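Local coordinates for protein apical membrane antigen 1 (Babesia divergens, PDB 4APM) that probably takes part in host-cell invasion as a calcium-binding surface antigen at the moving junction of an apicomplexan parasite, here represented by the three-domain region of its ectodomain, at residues A[19-24]-A[346-351]; A[45-50]-A[147-152]; A[338-343]-A[402-407]; A[64-69]-A[200-205]. One frame throughout, in Å; residues are numbered along the deposited sequence.

Contact 1: residues A[19-24]-A[346-351]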
loop_
_atom_site.group_PDB
_atom_site.type_symbol
_atom_site.label_atom_id
_atom_site.label_comp_id
_atom_site.label_asym_id
_atom_site.label_seq_id
_atom_site.Cartn_x
_atom_site.Cartn_y
_atom_site.Cartn_z
ATOM N N PHE A 19 -2.386 -7.450 -5.959
ATOM C CA PHE A 19 -2.402 -6.045 -6.339
ATOM C C PHE A 19 -3.843 -5.588 -6.576
ATOM O O PHE A 19 -4.142 -4.393 -6.662
ATOM C CB PHE A 19 -1.495 -5.817 -7.556
ATOM C CG PHE A 19 -0.027 -5.939 -7.231
ATOM C CD1 PHE A 19 0.660 -4.871 -6.647
ATOM C CD2 PHE A 19 0.636 -7.161 -7.369
ATOM C CE1 PHE A 19 1.980 -5.015 -6.211
ATOM C CE2 PHE A 19 1.985 -7.295 -6.987
ATOM C CZ PHE A 19 2.657 -6.221 -6.403
ATOM N N ASP A 20 -4.745 -6.553 -6.637
ATOM C CA ASP A 20 -6.154 -6.259 -6.710
ATOM C C ASP A 20 -6.653 -5.979 -5.294
ATOM O O ASP A 20 -7.196 -6.867 -4.601
ATOM C CB ASP A 20 -6.900 -7.425 -7.357
ATOM C CG ASP A 20 -8.353 -7.094 -7.675
ATOM O OD1 ASP A 20 -8.884 -6.064 -7.186
ATOM O OD2 ASP A 20 -8.963 -7.895 -8.408
ATOM N N LEU A 21 -6.423 -4.735 -4.862
ATOM C CA LEU A 21 -6.704 -4.303 -3.498
ATOM C C LEU A 21 -8.199 -4.345 -3.089
ATOM O O LEU A 21 -8.506 -4.502 -1.895
ATOM C CB LEU A 21 -6.067 -2.917 -3.246
ATOM C CG LEU A 21 -4.533 -3.020 -3.033
ATOM C CD1 LEU A 21 -3.870 -1.663 -3.173
ATOM C CD2 LEU A 21 -4.225 -3.590 -1.651
ATOM N N ALA A 22 -9.121 -4.262 -4.066
ATOM C CA ALA A 22 -10.549 -4.524 -3.789
ATOM C C ALA A 22 -10.754 -5.933 -3.198
ATOM O O ALA A 22 -11.597 -6.129 -2.323
ATOM C CB ALA A 22 -11.414 -4.340 -5.050
ATOM N N LYS A 23 -9.998 -6.912 -3.697
ATOM C CA LYS A 23 -10.056 -8.282 -3.146
ATOM C C LYS A 23 -9.156 -8.510 -1.937
ATOM O O LYS A 23 -9.594 -9.102 -0.977
ATOM C CB LYS A 23 -9.701 -9.337 -4.188
ATOM C CG LYS A 23 -10.537 -9.333 -5.450
ATOM C CD LYS A 23 -10.283 -10.658 -6.174
ATOM C CE LYS A 23 -10.515 -10.556 -7.668
ATOM N NZ LYS A 23 -11.933 -10.286 -8.024
ATOM N N SER A 24 -7.863 -8.174 -2.048
ATOM C CA SER A 24 -6.895 -8.510 -0.987
ATOM C C SER A 24 -7.039 -7.649 0.272
ATOM O O SER A 24 -6.777 -8.124 1.380
ATOM C CB SER A 24 -5.484 -8.385 -1.512
ATOM O OG SER A 24 -5.250 -7.072 -1.958
ATOM N N THR A 346 2.385 0.627 -3.935
ATOM C CA THR A 346 0.956 0.637 -3.638
ATOM C C THR A 346 0.663 1.411 -2.347
ATOM O O THR A 346 1.586 1.654 -1.533
ATOM C CB THR A 346 0.341 -0.779 -3.539
ATOM O OG1 THR A 346 0.576 -1.305 -2.242
ATOM C CG2 THR A 346 0.903 -1.749 -4.583
ATOM N N ALA A 347 -0.599 1.838 -2.199
ATOM C CA ALA A 347 -1.023 2.614 -1.041
ATOM C C ALA A 347 -0.926 1.829 0.291
ATOM O O ALA A 347 -0.955 2.446 1.366
ATOM C CB ALA A 347 -2.451 3.136 -1.232
ATOM N N VAL A 348 -0.868 0.494 0.256
ATOM C CA VAL A 348 -0.784 -0.224 1.558
ATOM C C VAL A 348 0.646 -0.547 1.958
ATOM O O VAL A 348 0.938 -0.756 3.152
ATOM C CB VAL A 348 -1.631 -1.515 1.624
ATOM C CG1 VAL A 348 -3.101 -1.220 1.381
ATOM C CG2 VAL A 348 -1.125 -2.539 0.639
ATOM N N GLY A 349 1.531 -0.560 0.955
ATOM C CA GLY A 349 2.873 -1.097 1.096
ATOM C C GLY A 349 3.869 -0.053 1.554
ATOM O O GLY A 349 3.575 1.142 1.605
ATOM N N SER A 350 5.065 -0.511 1.866
ATOM C CA SER A 350 6.125 0.384 2.243
ATOM C C SER A 350 6.310 1.563 1.268
ATOM O O SER A 350 6.276 1.388 0.049
ATOM C CB SER A 350 7.442 -0.380 2.367
ATOM O OG SER A 350 8.381 0.512 2.949
ATOM N N PRO A 351 6.519 2.758 1.806
ATOM C CA PRO A 351 6.942 3.921 0.999
ATOM C C PRO A 351 8.447 3.964 0.609
ATOM O O PRO A 351 8.874 4.906 -0.085
ATOM C CB PRO A 351 6.642 5.105 1.938
ATOM C CG PRO A 351 6.850 4.535 3.321
ATOM C CD PRO A 351 6.305 3.114 3.232
#

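Contact 2: residues A[45-50]-A[147-152]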
loop_
_atom_site.group_PDB
_atom_site.type_symbol
_atom_site.label_atom_id
_atom_site.label_comp_id
_atom_site.label_asym_id
_atom_site.label_seq_id
_atom_site.Cartn_x
_atom_site.Cartn_y
_atom_site.Cartn_z
ATOM N N ARG A 45 -19.220 3.123 12.770
ATOM C CA ARG A 45 -18.336 2.688 11.702
ATOM C C ARG A 45 -16.962 2.298 12.261
ATOM O O ARG A 45 -16.499 2.842 13.269
ATOM C CB ARG A 45 -18.185 3.785 10.657
ATOM C CG ARG A 45 -19.457 4.108 9.905
ATOM C CD ARG A 45 -19.178 5.138 8.835
ATOM N NE ARG A 45 -18.742 4.506 7.592
ATOM C CZ ARG A 45 -18.201 5.157 6.571
ATOM N NH1 ARG A 45 -18.009 6.470 6.648
ATOM N NH2 ARG A 45 -17.822 4.488 5.482
ATOM N N MET A 46 -16.313 1.370 11.582
ATOM C CA MET A 46 -15.010 0.903 11.978
ATOM C C MET A 46 -14.212 0.440 10.741
ATOM O O MET A 46 -14.803 0.116 9.714
ATOM C CB MET A 46 -15.161 -0.251 12.961
ATOM C CG MET A 46 -15.724 -1.485 12.307
ATOM S SD MET A 46 -16.083 -2.665 13.592
ATOM C CE MET A 46 -16.004 -4.162 12.653
ATOM N N PRO A 47 -12.862 0.393 10.860
ATOM C CA PRO A 47 -11.992 -0.191 9.834
ATOM C C PRO A 47 -12.204 -1.690 9.735
ATOM O O PRO A 47 -12.438 -2.354 10.750
ATOM C CB PRO A 47 -10.568 0.093 10.361
ATOM C CG PRO A 47 -10.730 1.057 11.519
ATOM C CD PRO A 47 -12.105 0.825 12.052
ATOM N N THR A 48 -12.066 -2.231 8.525
ATOM C CA THR A 48 -12.262 -3.651 8.311
ATOM C C THR A 48 -11.313 -4.159 7.234
ATOM O O THR A 48 -11.425 -5.290 6.808
ATOM C CB THR A 48 -13.721 -3.958 7.851
ATOM O OG1 THR A 48 -14.002 -3.209 6.675
ATOM C CG2 THR A 48 -14.719 -3.558 8.907
ATOM N N GLY A 49 -10.408 -3.311 6.771
ATOM C CA GLY A 49 -9.465 -3.704 5.727
ATOM C C GLY A 49 -8.564 -4.867 6.118
ATOM O O GLY A 49 -8.158 -4.982 7.285
ATOM N N LYS A 50 -8.246 -5.709 5.130
ATOM C CA LYS A 50 -7.578 -6.987 5.338
ATOM C C LYS A 50 -6.022 -6.931 5.240
ATOM O O LYS A 50 -5.324 -7.858 5.697
ATOM C CB LYS A 50 -8.152 -8.036 4.386
ATOM C CG LYS A 50 -9.572 -8.500 4.750
ATOM C CD LYS A 50 -10.126 -9.521 3.762
ATOM C CE LYS A 50 -10.046 -8.991 2.324
ATOM N NZ LYS A 50 -10.947 -9.674 1.336
ATOM N N ARG A 147 -14.946 -3.431 16.899
ATOM C CA ARG A 147 -13.546 -3.570 17.314
ATOM C C ARG A 147 -12.748 -2.326 16.954
ATOM O O ARG A 147 -13.071 -1.634 16.004
ATOM C CB ARG A 147 -12.902 -4.811 16.691
ATOM C CG ARG A 147 -13.530 -6.152 17.101
ATOM C CD ARG A 147 -13.358 -6.462 18.585
ATOM N NE ARG A 147 -13.899 -7.783 18.883
ATOM C CZ ARG A 147 -15.143 -8.010 19.326
ATOM N NH1 ARG A 147 -15.976 -7.005 19.598
ATOM N NH2 ARG A 147 -15.559 -9.253 19.503
ATOM N N TYR A 148 -11.732 -2.018 17.751
ATOM C CA TYR A 148 -10.940 -0.803 17.551
ATOM C C TYR A 148 -9.819 -1.102 16.543
ATOM O O TYR A 148 -9.454 -2.272 16.362
ATOM C CB TYR A 148 -10.331 -0.376 18.881
ATOM C CG TYR A 148 -11.330 0.021 19.939
ATOM C CD1 TYR A 148 -11.850 1.304 19.968
ATOM C CD2 TYR A 148 -11.701 -0.866 20.957
ATOM C CE1 TYR A 148 -12.734 1.694 20.948
ATOM C CE2 TYR A 148 -12.611 -0.495 21.930
ATOM C CZ TYR A 148 -13.117 0.795 21.918
ATOM O OH TYR A 148 -13.993 1.216 22.881
ATOM N N PRO A 149 -9.238 -0.050 15.917
ATOM C CA PRO A 149 -8.034 -0.278 15.115
ATOM C C PRO A 149 -6.781 -0.487 15.986
ATOM O O PRO A 149 -6.785 -0.166 17.184
ATOM C CB PRO A 149 -7.904 0.995 14.285
ATOM C CG PRO A 149 -8.810 2.011 14.911
ATOM C CD PRO A 149 -9.545 1.384 16.064
ATOM N N PHE A 150 -5.736 -1.052 15.387
ATOM C CA PHE A 150 -4.418 -1.129 16.004
ATOM C C PHE A 150 -3.356 -0.375 15.166
ATOM O O PHE A 150 -3.569 -0.069 14.002
ATOM C CB PHE A 150 -4.022 -2.587 16.153
ATOM C CG PHE A 150 -3.596 -3.230 14.857
ATOM C CD1 PHE A 150 -4.538 -3.829 14.023
ATOM C CD2 PHE A 150 -2.253 -3.193 14.444
ATOM C CE1 PHE A 150 -4.159 -4.422 12.838
ATOM C CE2 PHE A 150 -1.875 -3.761 13.242
ATOM C CZ PHE A 150 -2.828 -4.385 12.444
ATOM N N VAL A 151 -2.216 -0.059 15.767
ATOM C CA VAL A 151 -1.046 0.363 15.008
ATOM C C VAL A 151 0.077 -0.439 15.595
ATOM O O VAL A 151 0.224 -0.476 16.811
ATOM C CB VAL A 151 -0.751 1.853 15.231
ATOM C CG1 VAL A 151 0.530 2.252 14.490
ATOM C CG2 VAL A 151 -1.944 2.719 14.788
ATOM N N TYR A 152 0.777 -1.214 14.780
ATOM C CA TYR A 152 1.892 -1.964 15.314
ATOM C C TYR A 152 3.180 -1.214 14.952
ATOM O O TYR A 152 3.408 -0.910 13.784
ATOM C CB TYR A 152 1.938 -3.401 14.766
ATOM C CG TYR A 152 3.184 -4.155 15.228
ATOM C CD1 TYR A 152 3.334 -4.547 16.557
ATOM C CD2 TYR A 152 4.237 -4.386 14.369
ATOM C CE1 TYR A 152 4.448 -5.227 16.991
ATOM C CE2 TYR A 152 5.349 -5.084 14.787
ATOM C CZ TYR A 152 5.448 -5.499 16.103
ATOM O OH TYR A 152 6.594 -6.144 16.528
#

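Contact 3: residues A[338-343]-A[402-407]. With ACT (acetate ion), chain D.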
loop_
_atom_site.group_PDB
_atom_site.type_symbol
_atom_site.label_atom_id
_atom_site.label_comp_id
_atom_site.label_asym_id
_atom_site.label_seq_id
_atom_site.Cartn_x
_atom_site.Cartn_y
_atom_site.Cartn_z
ATOM N N ILE A 338 9.225 -4.940 -17.196
ATOM C CA ILE A 338 10.511 -4.686 -16.572
ATOM C C ILE A 338 11.128 -3.393 -17.109
ATOM O O ILE A 338 10.966 -3.051 -18.289
ATOM C CB ILE A 338 11.498 -5.888 -16.613
ATOM C CG1 ILE A 338 12.676 -5.626 -15.668
ATOM C CG2 ILE A 338 12.017 -6.150 -18.023
ATOM C CD1 ILE A 338 13.849 -6.562 -15.858
ATOM N N ASP A 339 11.744 -2.636 -16.211
ATOM C CA ASP A 339 12.354 -1.363 -16.555
ATOM C C ASP A 339 13.245 -0.898 -15.403
ATOM O O ASP A 339 12.752 -0.611 -14.325
ATOM C CB ASP A 339 11.278 -0.314 -16.863
ATOM C CG ASP A 339 11.867 1.023 -17.246
ATOM O OD1 ASP A 339 12.587 1.087 -18.269
ATOM O OD2 ASP A 339 11.639 2.008 -16.511
ATOM N N ALA A 340 14.561 -0.876 -15.623
ATOM C CA ALA A 340 15.529 -0.540 -14.575
ATOM C C ALA A 340 15.266 0.823 -13.976
ATOM O O ALA A 340 15.035 1.783 -14.703
ATOM C CB ALA A 340 16.951 -0.594 -15.130
ATOM N N GLY A 341 15.356 0.914 -12.650
ATOM C CA GLY A 341 15.156 2.170 -11.936
ATOM C C GLY A 341 13.710 2.525 -11.605
ATOM O O GLY A 341 13.454 3.479 -10.860
ATOM N N SER A 342 12.756 1.776 -12.151
ATOM C CA SER A 342 11.352 2.035 -11.837
ATOM C C SER A 342 10.828 1.236 -10.631
ATOM O O SER A 342 11.157 0.046 -10.468
ATOM C CB SER A 342 10.469 1.780 -13.056
ATOM O OG SER A 342 9.115 1.631 -12.644
ATOM N N PHE A 343 9.970 1.863 -9.819
ATOM C CA PHE A 343 9.413 1.176 -8.639
ATOM C C PHE A 343 7.892 1.137 -8.665
ATOM O O PHE A 343 7.250 2.169 -8.824
ATOM C CB PHE A 343 9.902 1.832 -7.356
ATOM C CG PHE A 343 11.358 1.578 -7.062
ATOM C CD1 PHE A 343 12.358 2.367 -7.652
ATOM C CD2 PHE A 343 11.744 0.535 -6.212
ATOM C CE1 PHE A 343 13.706 2.137 -7.387
ATOM C CE2 PHE A 343 13.084 0.315 -5.930
ATOM C CZ PHE A 343 14.066 1.121 -6.508
ATOM N N HIS A 402 18.633 -4.159 -27.677
ATOM C CA HIS A 402 19.716 -3.769 -26.789
ATOM C C HIS A 402 19.657 -4.588 -25.542
ATOM O O HIS A 402 18.688 -5.299 -25.293
ATOM C CB HIS A 402 19.615 -2.290 -26.409
ATOM C CG HIS A 402 19.683 -1.344 -27.579
ATOM N ND1 HIS A 402 20.622 -0.373 -27.675
ATOM C CD2 HIS A 402 18.877 -1.228 -28.712
ATOM C CE1 HIS A 402 20.440 0.305 -28.819
ATOM N NE2 HIS A 402 19.355 -0.203 -29.440
ATOM N N GLU A 403 20.691 -4.457 -24.729
ATOM C CA GLU A 403 20.741 -5.109 -23.443
ATOM C C GLU A 403 20.905 -4.053 -22.377
ATOM O O GLU A 403 21.634 -3.075 -22.566
ATOM C CB GLU A 403 21.893 -6.106 -23.389
ATOM C CG GLU A 403 21.536 -7.437 -24.018
ATOM C CD GLU A 403 22.745 -8.194 -24.526
ATOM O OE1 GLU A 403 23.695 -8.392 -23.736
ATOM O OE2 GLU A 403 22.731 -8.601 -25.713
ATOM N N LYS A 404 20.177 -4.221 -21.280
ATOM C CA LYS A 404 20.297 -3.321 -20.153
ATOM C C LYS A 404 20.433 -4.136 -18.885
ATOM O O LYS A 404 19.895 -5.243 -18.788
ATOM C CB LYS A 404 19.072 -2.395 -20.077
ATOM C CG LYS A 404 19.169 -1.337 -18.996
ATOM C CD LYS A 404 18.812 0.038 -19.536
ATOM C CE LYS A 404 18.774 1.053 -18.405
ATOM N NZ LYS A 404 17.974 2.269 -18.726
ATOM N N TYR A 405 21.179 -3.602 -17.931
ATOM C CA TYR A 405 21.297 -4.216 -16.620
ATOM C C TYR A 405 20.108 -3.867 -15.744
ATOM O O TYR A 405 19.701 -2.714 -15.708
ATOM C CB TYR A 405 22.563 -3.736 -15.927
ATOM C CG TYR A 405 22.747 -4.310 -14.547
ATOM C CD1 TYR A 405 23.222 -5.613 -14.366
ATOM C CD2 TYR A 405 22.443 -3.558 -13.418
ATOM C CE1 TYR A 405 23.370 -6.152 -13.099
ATOM C CE2 TYR A 405 22.601 -4.083 -12.147
ATOM C CZ TYR A 405 23.062 -5.375 -11.989
ATOM O OH TYR A 405 23.219 -5.882 -10.713
ATOM N N SER A 406 19.597 -4.857 -15.004
ATOM C CA SER A 406 18.686 -4.614 -13.873
ATOM C C SER A 406 19.195 -5.307 -12.619
ATOM O O SER A 406 19.628 -6.446 -12.692
ATOM C CB SER A 406 17.286 -5.140 -14.201
ATOM O OG SER A 406 17.178 -6.510 -13.874
ATOM N N GLU A 407 19.093 -4.642 -11.465
ATOM C CA GLU A 407 19.437 -5.267 -10.183
ATOM C C GLU A 407 18.650 -6.545 -9.901
ATOM O O GLU A 407 19.111 -7.397 -9.153
ATOM C CB GLU A 407 19.205 -4.299 -9.024
ATOM C CG GLU A 407 20.366 -3.367 -8.721
ATOM C CD GLU A 407 20.088 -2.474 -7.514
ATOM O OE1 GLU A 407 19.153 -2.787 -6.744
ATOM O OE2 GLU A 407 20.797 -1.454 -7.335
HETATM C C ACT D . 14.986 1.604 -21.018
HETATM O O ACT D . 14.635 2.024 -22.140
HETATM O OXT ACT D . 15.787 2.253 -20.316
HETATM C CH3 ACT D . 14.441 0.295 -20.508
HETATM O O HOH W 1 15.104 2.392 -17.424
#

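Contact 4: residues A[64-69]-A[200-205]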
loop_
_atom_site.group_PDB
_atom_site.type_symbol
_atom_site.label_atom_id
_atom_site.label_comp_id
_atom_site.label_asym_id
_atom_site.label_seq_id
_atom_site.Cartn_x
_atom_site.Cartn_y
_atom_site.Cartn_z
ATOM N N ALA A 64 0.384 16.427 18.666
ATOM C CA ALA A 64 0.862 15.312 19.481
ATOM C C ALA A 64 0.973 14.049 18.622
ATOM O O ALA A 64 0.103 13.799 17.795
ATOM C CB ALA A 64 -0.078 15.079 20.660
ATOM N N ASP A 65 2.029 13.257 18.821
ATOM C CA ASP A 65 2.118 11.940 18.179
ATOM C C ASP A 65 0.852 11.115 18.444
ATOM O O ASP A 65 0.372 11.055 19.590
ATOM C CB ASP A 65 3.347 11.164 18.638
ATOM C CG ASP A 65 3.480 9.820 17.926
ATOM O OD1 ASP A 65 3.663 9.806 16.690
ATOM O OD2 ASP A 65 3.389 8.775 18.591
ATOM N N PHE A 66 0.276 10.541 17.381
ATOM C CA PHE A 66 -1.026 9.913 17.496
ATOM C C PHE A 66 -1.017 8.696 18.410
ATOM O O PHE A 66 -2.062 8.298 18.892
ATOM C CB PHE A 66 -1.681 9.623 16.140
ATOM C CG PHE A 66 -1.092 8.441 15.387
ATOM C CD1 PHE A 66 0.281 8.339 15.158
ATOM C CD2 PHE A 66 -1.932 7.463 14.854
ATOM C CE1 PHE A 66 0.806 7.261 14.460
ATOM C CE2 PHE A 66 -1.416 6.398 14.121
ATOM C CZ PHE A 66 -0.049 6.298 13.923
ATOM N N LEU A 67 0.171 8.184 18.724
ATOM C CA LEU A 67 0.291 7.029 19.612
ATOM C C LEU A 67 0.350 7.397 21.104
ATOM O O LEU A 67 0.390 6.504 21.961
ATOM C CB LEU A 67 1.478 6.128 19.217
ATOM C CG LEU A 67 1.452 5.472 17.813
ATOM C CD1 LEU A 67 2.534 4.399 17.610
ATOM C CD2 LEU A 67 0.078 4.907 17.482
ATOM N N ASN A 68 0.328 8.696 21.423
ATOM C CA ASN A 68 0.098 9.130 22.826
ATOM C C ASN A 68 -1.289 8.730 23.270
ATOM O O ASN A 68 -2.199 8.680 22.446
ATOM C CB ASN A 68 0.229 10.648 22.950
ATOM C CG ASN A 68 1.634 11.108 22.742
ATOM O OD1 ASN A 68 2.501 10.300 22.440
ATOM N ND2 ASN A 68 1.867 12.409 22.839
ATOM N N ARG A 69 -1.480 8.501 24.568
ATOM C CA ARG A 69 -2.815 8.185 25.073
ATOM C C ARG A 69 -3.771 9.354 24.885
ATOM O O ARG A 69 -3.384 10.508 25.006
ATOM C CB ARG A 69 -2.762 7.806 26.550
ATOM C CG ARG A 69 -1.784 6.702 26.862
ATOM C CD ARG A 69 -2.051 6.105 28.228
ATOM N NE ARG A 69 -1.037 5.107 28.530
ATOM C CZ ARG A 69 -1.178 3.803 28.310
ATOM N NH1 ARG A 69 -2.330 3.306 27.852
ATOM N NH2 ARG A 69 -0.174 2.990 28.587
ATOM N N ALA A 200 7.855 4.422 8.440
ATOM C CA ALA A 200 7.530 3.357 7.504
ATOM C C ALA A 200 7.325 2.046 8.268
ATOM O O ALA A 200 6.809 1.085 7.738
ATOM C CB ALA A 200 8.629 3.197 6.484
ATOM N N HIS A 201 7.729 2.038 9.527
ATOM C CA HIS A 201 7.835 0.807 10.305
ATOM C C HIS A 201 6.577 0.644 11.129
ATOM O O HIS A 201 6.426 -0.328 11.855
ATOM C CB HIS A 201 9.087 0.864 11.228
ATOM C CG HIS A 201 9.124 2.091 12.146
ATOM N ND1 HIS A 201 9.454 3.326 11.702
ATOM C CD2 HIS A 201 8.833 2.233 13.512
ATOM C CE1 HIS A 201 9.373 4.214 12.728
ATOM N NE2 HIS A 201 8.992 3.548 13.829
ATOM N N LEU A 202 5.674 1.615 11.021
ATOM C CA LEU A 202 4.355 1.544 11.639
ATOM C C LEU A 202 3.349 0.883 10.695
ATOM O O LEU A 202 3.373 1.107 9.470
ATOM C CB LEU A 202 3.873 2.945 12.029
ATOM C CG LEU A 202 4.141 3.489 13.441
ATOM C CD1 LEU A 202 5.508 3.108 14.013
ATOM C CD2 LEU A 202 3.927 4.994 13.526
ATOM N N TYR A 203 2.465 0.059 11.270
ATOM C CA TYR A 203 1.408 -0.610 10.518
ATOM C C TYR A 203 0.066 -0.257 11.138
ATOM O O TYR A 203 -0.215 -0.664 12.261
ATOM C CB TYR A 203 1.572 -2.118 10.613
ATOM C CG TYR A 203 2.825 -2.653 9.999
ATOM C CD1 TYR A 203 4.062 -2.493 10.624
ATOM C CD2 TYR A 203 2.768 -3.350 8.796
ATOM C CE1 TYR A 203 5.197 -2.976 10.053
ATOM C CE2 TYR A 203 3.894 -3.876 8.233
ATOM C CZ TYR A 203 5.109 -3.685 8.875
ATOM O OH TYR A 203 6.232 -4.189 8.286
ATOM N N TYR A 204 -0.750 0.496 10.412
ATOM C CA TYR A 204 -2.138 0.767 10.817
ATOM C C TYR A 204 -3.037 -0.316 10.228
ATOM O O TYR A 204 -2.965 -0.623 9.039
ATOM C CB TYR A 204 -2.575 2.135 10.286
ATOM C CG TYR A 204 -3.925 2.627 10.786
ATOM C CD1 TYR A 204 -5.117 2.181 10.209
ATOM C CD2 TYR A 204 -4.003 3.569 11.806
ATOM C CE1 TYR A 204 -6.350 2.655 10.657
ATOM C CE2 TYR A 204 -5.229 4.032 12.280
ATOM C CZ TYR A 204 -6.396 3.568 11.703
ATOM O OH TYR A 204 -7.595 4.021 12.143
ATOM N N GLY A 205 -3.921 -0.876 11.033
ATOM C CA GLY A 205 -4.830 -1.856 10.477
ATOM C C GLY A 205 -6.036 -2.085 11.333
ATOM O O GLY A 205 -6.201 -1.465 12.394
#

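Contact 1: residues A[19-24]-A[346-351]
Thr346, at the end of strand 342-346, turns its methyl CG2 to the edge of the Phe19 ring, close to the ring plane, with CG2 3.8 Å from both CD1 and CE1. The side chains cross at about a right angle, and the methyl meets the CD1-CE1 edge. A chi1 of 83° brings OG1 between the backbone N and the carbonyl carbon and leaves CG2 anti to the carbonyl carbon, where it meets Phe19. The same residue gives a looser touch to Leu21, whose CD1 lies 4.3 Å from Thr346 CB. Its hydroxyl serves the turn that follows: the amides of Val348 and Gly349 each form a weak hydrogen bond to Thr346 OG1, both at 3.4 Å. Val348 supplies the second apolar patch. Both its methyls, CG1 and CG2, rest 4.0 Å from Leu21 CD2, which reaches the fork of the valine while the two side chains run past each other in opposite directions. Trp316 of strand 316-320 touches both Leu21 and Thr346, and its NE1 hydrogen-bonds to Phe19 O. Asp20 occupies the N-cap position of helix 21-24, and its carbonyl O accepts from the amides of Lys23 and Ser24, so Leu21 projects from a structured first turn. Across the two segments the chemistry is wholly apolar, methyl against ring edge and methyl against methyl, which implies that shape and burial join segment 19-24 to the strand end, while polar groups find partners within their own segment or in surrounding residues such as Lys195 and Trp316.

Contact 2: residues A[45-50]-A[147-152]
Met46, the last residue of strand 42-46, presents its sulfur to the backbone of Arg147. The amide of Arg147 points at Met46 SD in a weak hydrogen bond, 3.6 Å from N to S and fairly straight at 162°. With chi1 at 69° the CG of Met46 lies between its own backbone N and carbonyl carbon, and the extended chain beyond carries SD to that amide; CB meanwhile lies 3.9 Å from Arg147 O, so the methionine runs beside the main chain of its partner. The guanidinium of Arg147 turns away from this contact and is occupied by the carbonyls of Gly134, through NE, and Thr144, through NH1. Pro47 comes next and packs ring to ring on Pro149: its CG is 4.0 Å from both CB and CG of Pro149, the two rings meeting at a slant through their outer carbons. Pro47 also touches Asp32, whose carboxylate receives the amides of Thr48 and Gly49 and so holds the chain as it leaves the strand. The contact thus lays the end of the two-stranded sheet 35-39/42-46 on the entry to strand 150-153, where Pro149 also packs on Tyr204 of strand 202-205 and Phe150 reaches over to helix 125-134.

Contact 3: residues A[338-343]-A[402-407]
Strand 400-406 brings Ser406 to the corner where the chain leaves strand 335-339 through a type II turn from Asp339 to Ser342, with the CA atoms of Ala340 and Ser406 5.2 Å apart and the turn closed by Ser342 N to Asp339 O. At that corner the methyl CB of Ala340 rests against the carbonyl O of Tyr405 at 3.5 Å and also meets Lys404 CE at 4.1 Å. Beside it, Ile338 extends CD1 to the hydroxymethyl of Ser406, 3.9 Å from OG; CG1 lies anti to the backbone N (chi1 -167°), which stretches the chain toward that residue. Ser406 OG itself is engaged by Gly410 O and Cys409 N, so the isoleucine covers a hydroxyl that already has partners. Lys404 extends past Ala340, where NZ donates to acetate OXT at 2.7 Å; the acetate probably comes from the crystallisation liquor. A water also accepts from Lys404 NZ at 3.2 Å and lies within bonding distance of Asp339 OD1 and Ala340 O. Direct contact is thus van der Waals packing of aliphatic carbons on a carbonyl oxygen, a hydroxymethyl and the lysine chain; with Asp339 OD1 and Lys404 NZ 5.5 Å apart and acetate on the lysine in this crystal, any attraction between them is probably modest.

Contact 4: residues A[64-69]-A[200-205]
Phe66 points its ring at Leu202 of strand 202-205, with CE1 4.0 Å from Leu202 CD2; the methyl lies at the ring edge, in its plane, and the two side chains approach from opposite directions. A chi1 of 75° sets CG of Phe66 between its backbone N and carbonyl carbon and sends the ring across to the strand. Farther round the same edge CE2 comes to 4.5 Å from CD2 of Tyr204, each ring showing its edge to the other, a loose edge-to-edge touch. Leu67 covers a face of Phe66: its CD2 sits 3.7 Å above the plane, over the ring centre, while its other methyl, CD1, lies 4.4 Å from Leu202 CD2. These neighbours meet the strand together because both belong to the type I turn from Asp65 to Asn68, closed by Asn68 N to Asp65 O at 3.0 Å. Strand 56-60 adds Val57, Ile58 and Leu60 around Phe66, and Val151 of strand 150-153 touches both Phe66 and Tyr204. Aliphatic and aromatic surfaces alone meet across the two segments, which implies that the loop is held on the sheet by burial of hydrocarbon, while main-chain hydrogen bonds close its turn and join it to residues 79-81.

Contacts 2 and 4 share the five-stranded antiparallel sheet, their centres about 13 Å apart, for strands 150-153 and 202-205 pair directly: Tyr152 N lies 2.8 Å from Tyr203 O. Along the chain these two contacts cross, and both are nested inside the long loop that contact 1 closes. Contact 1, near the centre of the chain, touches both, through Lys23 O and Lys50 NZ and through packing of Pro351 on Ala200. Contact 3 lies on the other side of the centre, its own centre about 38 Å from that of contact 2, and follows contacts 2 and 4 in series. Contact 1 thus lies between the sheet of contacts 2 and 4 and the strand corner of contact 3, reached along strand 342-346.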